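Local coordinates for protein endo-1,4-beta-xylanase 1 (Hypocrea jecorina, PDB 1XYN) that hydrolyses internal beta-1,4-xylosidic linkages in the main chain of xylan, releasing xylooligosaccharides and xylose, at residues D33-V38 with A162-G167. Sequence-based numbering, arbitrary orientation.
Sequences DFVVGV and AVEGWG
Strand segments 34-38 and 162-166 run antiparallel at 167°, their axes approaching to 4.6 Å, as neighbours in the curved cleft sheet of the GH11 beta-jelly roll. V36 and V163 form the regular hydrogen-bonded pair: V163 N to V36 O is 2.9 Å and V36 N to V163 O is 3.2 Å, both nearly straight at hydrogen. The bonds joining F34 and G165 are weak by comparison, F34 N to G165 O and G165 N to F34 O both measuring 3.4 Å. Strands 5-10 and 60-70 continue the sheet beyond this pair.

The side chains divide between two faces. F34, V36 and V163 turn into the sandwich interior, where F34 and V163 meet W28 of strand 23-30. F34 CG sits between its own backbone N and carbonyl carbon (chi1 65°), which brings the ring back over G165; the glycine N lies 3.6 Å above one ring face, offset toward the rim. F34 CD1 also touches G165 O.

V35 and E164, a non-hydrogen-bonded pair, occupy the other face, with Y66 and Y77, which probably bind substrate, as in related enzymes, beside them. V35 CG2 packs 3.7 Å from CD of E164, the predicted proton donor, whose OE1 is hydrogen-bonded to Y77 OH. From the strand end D33, its own CG anti to its backbone N, brings its carboxylate beside OE2 of E164. The two carboxylates are nearly coplanar, 23° apart, and D33 OD1 stands 2.9 Å from E164 OE2.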
loop_
_atom_site.group_PDB
_atom_site.type_symbol
_atom_site.label_atom_id
_atom_site.label_comp_id
_atom_site.label_asym_id
_atom_site.label_seq_id
_atom_site.Cartn_x
_atom_site.Cartn_y
_atom_site.Cartn_z
ATOM N N ASP A 33 -5.890 6.783 -2.825
ATOM C CA ASP A 33 -5.994 6.972 -1.387
ATOM C C ASP A 33 -5.193 8.165 -0.892
ATOM O O ASP A 33 -4.095 8.444 -1.378
ATOM C CB ASP A 33 -5.522 5.696 -0.665
ATOM C CG ASP A 33 -5.689 5.771 0.855
ATOM O OD1 ASP A 33 -6.721 6.300 1.322
ATOM O OD2 ASP A 33 -4.791 5.288 1.584
ATOM N N PHE A 34 -5.753 8.842 0.101
ATOM C CA PHE A 34 -5.132 9.993 0.726
ATOM C C PHE A 34 -5.634 10.049 2.169
ATOM O O PHE A 34 -6.766 9.641 2.464
ATOM C CB PHE A 34 -5.526 11.278 -0.012
ATOM C CG PHE A 34 -6.992 11.604 0.066
ATOM C CD1 PHE A 34 -7.890 11.050 -0.830
ATOM C CD2 PHE A 34 -7.477 12.456 1.050
ATOM C CE1 PHE A 34 -9.259 11.338 -0.748
ATOM C CE2 PHE A 34 -8.842 12.749 1.142
ATOM C CZ PHE A 34 -9.731 12.187 0.238
ATOM N N VAL A 35 -4.772 10.501 3.071
ATOM C CA VAL A 35 -5.126 10.634 4.477
ATOM C C VAL A 35 -4.692 12.026 4.921
ATOM O O VAL A 35 -3.494 12.294 5.030
ATOM C CB VAL A 35 -4.382 9.598 5.363
ATOM C CG1 VAL A 35 -4.911 9.660 6.797
ATOM C CG2 VAL A 35 -4.513 8.199 4.792
ATOM N N VAL A 36 -5.653 12.922 5.148
ATOM C CA VAL A 36 -5.326 14.276 5.591
ATOM C C VAL A 36 -6.095 14.623 6.854
ATOM O O VAL A 36 -7.214 14.157 7.060
ATOM C CB VAL A 36 -5.686 15.348 4.540
ATOM C CG1 VAL A 36 -4.879 15.161 3.271
ATOM C CG2 VAL A 36 -7.183 15.330 4.264
ATOM N N GLY A 37 -5.515 15.489 7.672
ATOM C CA GLY A 37 -6.175 15.901 8.894
ATOM C C GLY A 37 -5.172 16.564 9.804
ATOM O O GLY A 37 -3.992 16.659 9.462
ATOM N N VAL A 38 -5.632 17.017 10.962
ATOM C CA VAL A 38 -4.756 17.686 11.921
ATOM C C VAL A 38 -4.894 17.105 13.323
ATOM O O VAL A 38 -5.923 16.537 13.674
ATOM C CB VAL A 38 -5.016 19.220 11.957
ATOM C CG1 VAL A 38 -4.818 19.815 10.567
ATOM C CG2 VAL A 38 -6.408 19.526 12.487
ATOM N N ALA A 162 -8.701 12.522 10.895
ATOM C CA ALA A 162 -8.471 12.508 9.458
ATOM C C ALA A 162 -9.626 12.055 8.575
ATOM O O ALA A 162 -10.571 11.397 9.019
ATOM C CB ALA A 162 -7.221 11.671 9.158
ATOM N N VAL A 163 -9.552 12.470 7.316
ATOM C CA VAL A 163 -10.530 12.103 6.305
ATOM C C VAL A 163 -9.698 11.293 5.331
ATOM O O VAL A 163 -8.570 11.672 5.010
ATOM C CB VAL A 163 -11.112 13.342 5.583
ATOM C CG1 VAL A 163 -11.900 12.916 4.359
ATOM C CG2 VAL A 163 -12.021 14.122 6.521
ATOM N N GLU A 164 -10.217 10.146 4.917
ATOM C CA GLU A 164 -9.497 9.280 3.990
ATOM C C GLU A 164 -10.461 8.831 2.913
ATOM O O GLU A 164 -11.638 8.602 3.182
ATOM C CB GLU A 164 -8.905 8.075 4.734
ATOM C CG GLU A 164 -8.277 7.007 3.835
ATOM C CD GLU A 164 -7.458 5.964 4.603
ATOM O OE1 GLU A 164 -7.515 5.949 5.852
ATOM O OE2 GLU A 164 -6.750 5.156 3.954
ATOM N N GLY A 165 -9.976 8.747 1.677
ATOM C CA GLY A 165 -10.854 8.337 0.602
ATOM C C GLY A 165 -10.179 7.923 -0.686
ATOM O O GLY A 165 -8.955 7.996 -0.824
ATOM N N TRP A 166 -11.007 7.459 -1.614
ATOM C CA TRP A 166 -10.577 7.013 -2.930
ATOM C C TRP A 166 -11.806 6.613 -3.734
ATOM O O TRP A 166 -12.894 6.434 -3.176
ATOM C CB TRP A 166 -9.614 5.818 -2.827
ATOM C CG TRP A 166 -10.204 4.554 -2.235
ATOM C CD1 TRP A 166 -10.880 3.564 -2.908
ATOM C CD2 TRP A 166 -10.083 4.097 -0.877
ATOM N NE1 TRP A 166 -11.167 2.524 -2.058
ATOM C CE2 TRP A 166 -10.694 2.821 -0.808
ATOM C CE3 TRP A 166 -9.515 4.638 0.284
ATOM C CZ2 TRP A 166 -10.750 2.080 0.377
ATOM C CZ3 TRP A 166 -9.573 3.899 1.466
ATOM C CH2 TRP A 166 -10.185 2.634 1.501
ATOM N N GLY A 167 -11.630 6.523 -5.051
ATOM C CA GLY A 167 -12.710 6.128 -5.937
ATOM C C GLY A 167 -13.850 7.104 -6.158
ATOM O O GLY A 167 -14.911 6.709 -6.643
#